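Local coordinates for protein Cry37AA1 (Bacillus thuringiensis, PDB 4RHZ) that probably acts as the smaller, calcium-binding C2-fold partner of Cry23Aa1 in a binary insecticidal toxin, at residues B[3-8]-B[121-126]; B[37-41]-B[56-62]. All blocks are in the same frame, centred on the assembly; numbering follows the deposited sequence. Where two conformers were deposited one is given.

Interaction 1: residues B[3-8]-B[121-126]; sequences VYNATF and YSLTPA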
# COMPACT_ATOMS: atom_id res chain seq x y z
N VAL B 3 -18.51 26.14 -1.39
CA VAL B 3 -18.58 25.26 -2.55
C VAL B 3 -17.14 24.73 -2.83
O VAL B 3 -16.16 25.45 -2.64
CB VAL B 3 -19.15 26.04 -3.75
CG1 VAL B 3 -19.06 25.20 -5.03
CG2 VAL B 3 -20.66 26.52 -3.45
N TYR B 4 -17.03 23.47 -3.26
CA TYR B 4 -15.74 22.84 -3.56
C TYR B 4 -15.60 22.35 -4.96
O TYR B 4 -16.57 21.90 -5.59
CB TYR B 4 -15.45 21.69 -2.62
CG TYR B 4 -15.35 22.14 -1.20
CD1 TYR B 4 -14.13 22.58 -0.68
CD2 TYR B 4 -16.49 22.15 -0.35
CE1 TYR B 4 -14.03 23.00 0.65
CE2 TYR B 4 -16.40 22.56 0.95
CZ TYR B 4 -15.15 22.99 1.45
OH TYR B 4 -15.02 23.42 2.76
N ASN B 5 -14.39 22.45 -5.47
CA ASN B 5 -14.03 21.81 -6.73
C ASN B 5 -13.72 20.40 -6.30
O ASN B 5 -12.93 20.19 -5.43
CB ASN B 5 -12.81 22.53 -7.39
CG ASN B 5 -13.23 23.79 -8.22
OD1 ASN B 5 -14.20 23.73 -8.97
ND2 ASN B 5 -12.49 24.89 -8.12
N ALA B 6 -14.43 19.43 -6.84
CA ALA B 6 -14.15 18.03 -6.53
C ALA B 6 -13.65 17.35 -7.80
O ALA B 6 -14.29 17.44 -8.85
CB ALA B 6 -15.38 17.33 -5.97
N THR B 7 -12.50 16.66 -7.67
CA THR B 7 -11.81 16.05 -8.81
C THR B 7 -11.77 14.55 -8.57
O THR B 7 -11.28 14.09 -7.58
CB THR B 7 -10.35 16.65 -9.00
OG1 THR B 7 -10.43 18.08 -9.22
CG2 THR B 7 -9.54 15.97 -10.23
N PHE B 8 -12.38 13.81 -9.49
CA PHE B 8 -12.63 12.42 -9.40
C PHE B 8 -11.68 11.78 -10.37
O PHE B 8 -11.59 12.21 -11.52
CB PHE B 8 -14.10 12.13 -9.83
CG PHE B 8 -15.11 12.79 -8.91
CD1 PHE B 8 -15.68 14.03 -9.23
CD2 PHE B 8 -15.38 12.24 -7.66
CE1 PHE B 8 -16.53 14.67 -8.36
CE2 PHE B 8 -16.24 12.87 -6.76
CZ PHE B 8 -16.83 14.08 -7.11
N TYR B 121 -10.92 10.72 -5.04
CA TYR B 121 -11.40 12.07 -5.21
C TYR B 121 -10.67 12.98 -4.29
O TYR B 121 -10.20 12.51 -3.28
CB TYR B 121 -12.93 12.18 -4.95
CG TYR B 121 -13.41 12.04 -3.51
CD1 TYR B 121 -13.83 13.16 -2.79
CD2 TYR B 121 -13.50 10.79 -2.89
CE1 TYR B 121 -14.30 13.05 -1.47
CE2 TYR B 121 -14.04 10.66 -1.58
CZ TYR B 121 -14.43 11.80 -0.89
OH TYR B 121 -14.90 11.67 0.42
N SER B 122 -10.61 14.27 -4.63
CA SER B 122 -10.02 15.29 -3.77
C SER B 122 -10.79 16.59 -3.92
O SER B 122 -11.48 16.80 -4.93
CB SER B 122 -8.53 15.54 -4.14
OG SER B 122 -8.39 15.93 -5.50
N LEU B 123 -10.63 17.47 -2.95
CA LEU B 123 -11.38 18.76 -2.86
C LEU B 123 -10.49 19.96 -2.58
O LEU B 123 -9.59 19.84 -1.73
CB LEU B 123 -12.32 18.70 -1.65
CG LEU B 123 -13.11 17.40 -1.61
CD1 LEU B 123 -13.69 17.15 -0.25
CD2 LEU B 123 -14.18 17.48 -2.70
N THR B 124 -10.81 21.08 -3.23
CA THR B 124 -10.23 22.41 -2.93
C THR B 124 -11.35 23.43 -3.01
O THR B 124 -12.21 23.30 -3.86
CB THR B 124 -9.14 22.88 -3.96
OG1 THR B 124 -9.62 22.74 -5.32
CG2 THR B 124 -7.85 22.11 -3.76
N PRO B 125 -11.33 24.45 -2.12
CA PRO B 125 -12.33 25.52 -2.18
C PRO B 125 -12.45 26.04 -3.58
O PRO B 125 -11.41 26.18 -4.26
CB PRO B 125 -11.69 26.61 -1.32
CG PRO B 125 -10.91 25.86 -0.28
CD PRO B 125 -10.54 24.52 -0.88
N ALA B 126 -13.67 26.25 -4.04
CA ALA B 126 -13.87 26.76 -5.40
C ALA B 126 -13.72 28.27 -5.34
O ALA B 126 -13.87 28.91 -4.27
CB ALA B 126 -15.27 26.38 -5.97
OXT ALA B 126 -13.46 28.82 -6.41
O HOH W 1 -12.98 27.68 -8.96
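N5 and T124 form a hydrogen-bonded pair of the antiparallel ladder that joins the first strand, 4-13, to the last, 115-125: N5 N reaches T124 O at 2.8 Å, and T124 N returns to N5 O. T7 and S122 repeat the exchange two residues on. Beyond the regular ladder, A126 N still binds V3 O (3.0 Å), arriving 29° out of the carbonyl plane.

The N5 side chain runs along the C-terminal end of the chain. Its CB lies 3.7 Å from T124 O; CG, anti to the carbonyl carbon (chi1 -83°), swings back past A126 CB; OD1 only grazes the same methyl, whereas ND2 packs 3.6 Å from A126 CA. At the tip, ND2 donates to a water 3.0 Å away, which in turn donates to A126 OXT.

The face bearing A6, L123, F8 and Y121 is largely apolar; the Y121 hydroxyl is hydrogen-bonded to S100 O. L123 CD2 presses on A6 CB at 3.5 Å, and F8 CD2 meets Y121 CB at 3.7 Å, while M73 of the other sheet touches both aromatic residues. Main-chain bonds therefore carry the pairing of the two chain ends, one face, with A6, F8 and Y121 buried, packs toward the other sheet, and on the other a water links the N5 amide to the terminal carboxylate, whose negative charge probably strengthens the water's donation.

Interaction 2: residues B[37-41]-B[56-62]; sequences DFEIW and YTQTIKI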
# COMPACT_ATOMS: atom_id res chain seq x y z
N ASP B 37 -27.91 12.26 -5.78
CA ASP B 37 -26.75 11.74 -6.42
C ASP B 37 -26.50 12.47 -7.74
O ASP B 37 -27.38 13.11 -8.31
CB ASP B 37 -26.89 10.24 -6.64
CG ASP B 37 -28.07 9.91 -7.52
OD1 ASP B 37 -28.21 8.73 -7.92
OD2 ASP B 37 -28.87 10.81 -7.82
N PHE B 38 -25.28 12.35 -8.23
CA PHE B 38 -24.93 13.06 -9.45
C PHE B 38 -23.94 12.24 -10.24
O PHE B 38 -23.17 11.50 -9.66
CB PHE B 38 -24.42 14.45 -9.08
CG PHE B 38 -23.36 14.48 -8.02
CD1 PHE B 38 -22.01 14.49 -8.38
CD2 PHE B 38 -23.68 14.59 -6.68
CE1 PHE B 38 -21.00 14.55 -7.44
CE2 PHE B 38 -22.70 14.66 -5.69
CZ PHE B 38 -21.32 14.61 -6.08
N GLU B 39 -23.99 12.32 -11.56
CA GLU B 39 -23.00 11.64 -12.36
C GLU B 39 -21.63 12.27 -12.35
O GLU B 39 -21.49 13.50 -12.43
CB GLU B 39 -23.38 11.35 -13.82
CG GLU B 39 -24.31 12.28 -14.43
CD GLU B 39 -25.73 11.94 -14.05
OE1 GLU B 39 -26.27 12.72 -13.21
OE2 GLU B 39 -26.28 10.93 -14.58
N ILE B 40 -20.65 11.40 -12.17
CA ILE B 40 -19.25 11.77 -12.35
C ILE B 40 -18.67 11.15 -13.62
O ILE B 40 -17.58 11.51 -14.06
CB ILE B 40 -18.40 11.47 -11.06
CG1 ILE B 40 -18.22 9.95 -10.84
CG2 ILE B 40 -19.08 12.16 -9.86
CD1 ILE B 40 -17.13 9.55 -9.78
N TRP B 41 -19.42 10.25 -14.24
CA TRP B 41 -19.02 9.68 -15.49
C TRP B 41 -20.20 9.01 -16.12
O TRP B 41 -20.97 8.32 -15.45
CB TRP B 41 -17.91 8.62 -15.28
CG TRP B 41 -17.58 7.84 -16.51
CD1 TRP B 41 -16.67 8.20 -17.47
CD2 TRP B 41 -18.16 6.59 -16.94
NE1 TRP B 41 -16.66 7.26 -18.49
CE2 TRP B 41 -17.53 6.24 -18.17
CE3 TRP B 41 -19.13 5.72 -16.40
CZ2 TRP B 41 -17.85 5.07 -18.88
CZ3 TRP B 41 -19.44 4.55 -17.06
CH2 TRP B 41 -18.79 4.23 -18.33
N TYR B 56 -10.21 8.15 -16.36
CA TYR B 56 -11.09 9.24 -16.68
C TYR B 56 -10.96 10.18 -15.52
O TYR B 56 -11.01 9.76 -14.36
CB TYR B 56 -12.55 8.74 -16.76
CG TYR B 56 -13.51 9.83 -17.09
CD1 TYR B 56 -13.62 10.28 -18.39
CD2 TYR B 56 -14.26 10.49 -16.09
CE1 TYR B 56 -14.45 11.32 -18.72
CE2 TYR B 56 -15.13 11.55 -16.42
CZ TYR B 56 -15.21 11.95 -17.74
OH TYR B 56 -16.05 12.98 -18.15
N THR B 57 -10.82 11.45 -15.82
CA THR B 57 -10.70 12.48 -14.81
C THR B 57 -11.76 13.55 -15.06
O THR B 57 -12.06 13.87 -16.22
CB THR B 57 -9.29 13.06 -14.81
OG1 THR B 57 -8.36 11.98 -14.77
CG2 THR B 57 -9.07 13.96 -13.61
N GLN B 58 -12.35 14.05 -13.97
CA GLN B 58 -13.43 15.04 -14.00
C GLN B 58 -13.42 15.90 -12.75
O GLN B 58 -13.20 15.38 -11.65
CB GLN B 58 -14.76 14.31 -13.98
CG GLN B 58 -15.41 14.45 -15.25
CD GLN B 58 -16.64 15.29 -15.18
OE1 GLN B 58 -16.64 16.44 -15.58
NE2 GLN B 58 -17.70 14.69 -14.71
N THR B 59 -13.69 17.20 -12.94
CA THR B 59 -13.87 18.13 -11.85
C THR B 59 -15.26 18.74 -11.93
O THR B 59 -15.74 19.09 -13.01
CB THR B 59 -12.76 19.19 -11.80
OG1 THR B 59 -11.53 18.50 -11.71
CG2 THR B 59 -12.89 20.10 -10.52
N ILE B 60 -15.89 18.86 -10.76
CA ILE B 60 -17.32 19.19 -10.60
C ILE B 60 -17.42 20.15 -9.44
O ILE B 60 -16.65 20.04 -8.46
CB ILE B 60 -18.14 17.92 -10.16
CG1 ILE B 60 -18.17 16.85 -11.22
CG2 ILE B 60 -19.59 18.25 -9.90
CD1 ILE B 60 -19.05 15.72 -10.82
N LYS B 61 -18.36 21.07 -9.46
CA LYS B 61 -18.49 21.90 -8.27
C LYS B 61 -19.55 21.34 -7.35
O LYS B 61 -20.62 20.95 -7.82
CB LYS B 61 -18.79 23.31 -8.68
CG LYS B 61 -17.53 24.14 -8.92
CD LYS B 61 -17.41 24.57 -10.34
CE LYS B 61 -16.30 25.63 -10.48
NZ LYS B 61 -16.64 26.83 -9.63
N ILE B 62 -19.26 21.26 -6.06
CA ILE B 62 -20.16 20.60 -5.15
C ILE B 62 -20.21 21.24 -3.77
O ILE B 62 -19.32 21.97 -3.40
CB ILE B 62 -19.83 19.09 -4.97
CG1 ILE B 62 -18.55 18.89 -4.21
CG2 ILE B 62 -19.86 18.30 -6.30
CD1 ILE B 62 -18.29 17.40 -3.93
O HOH W 2 -20.22 15.05 -14.34
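I62 and F38 meet across the interior of a beta sandwich, consistent with the C2 fold: strand 56-62 is an edge of one antiparallel sheet within the chain, and 37-41 lies on an edge strand of the other. The two run nearly antiparallel, but join through side chains. At 40-41 strand 38-43 has a classic beta bulge, with I40 and W41 both facing I27.

The close-packed part is apolar. In the conformer described, I60 CD1 touches I40 CG2 at 3.7 Å and the edge of the F38 ring near CD1; a second conformer of I60 makes this contact less certain. F38 CG sits between its backbone N and carbonyl carbon, a setting that carries the ring toward I60 and I62, where F38 CZ meets I62 CG2 (4.0 Å). At the other end W41 and Y56 form a T-shaped pair, planes at 73° and centroids 4.7 Å apart. W41 CD1 stands 3.5 Å above the centre of the Y56 ring, and F12 of strand 4-13 meets the indole as well.

Between these two clusters the contact is looser and wetter. E39 buries little here, its carboxylate leading away from strand 56-62. A water donates to E39 O at 2.8 Å and accepts from Q58 NE2, so the water bridges the backbone of 37-41 to the side chain of Q58. Q58, bent at chi2, also gives I40 O its direct bond: NE2 lies 3.2 Å from that oxygen and the N-H points almost straight at it (170°), yet the nitrogen stands above the carbonyl plane, 54° out of it, while I40 O lies close to the plane of the Q58 amide.

Overall arrangement
Strand 55-62 connects the two contacts: it is the neighbour of 4-13 in one sheet, so interaction 1 continues that sheet to 115-125, while interaction 2 spans the sandwich to the opposite sheet. Their centres lie 10 Å apart, and they touch directly. Y4 N approaches I62 O at 2.7 Å, a probable hydrogen bond, and T7 OG1 lies 2.8 Å from T59 OG1 on the sheet's outer face, another probable one. A6 and F8 of interaction 1 share the interior with I62 and I60 of interaction 2. Calcium, bound by D89 and E112, is elsewhere: interaction 1 lies away from it, and the W41 side chain is about 12 Å from that of D89.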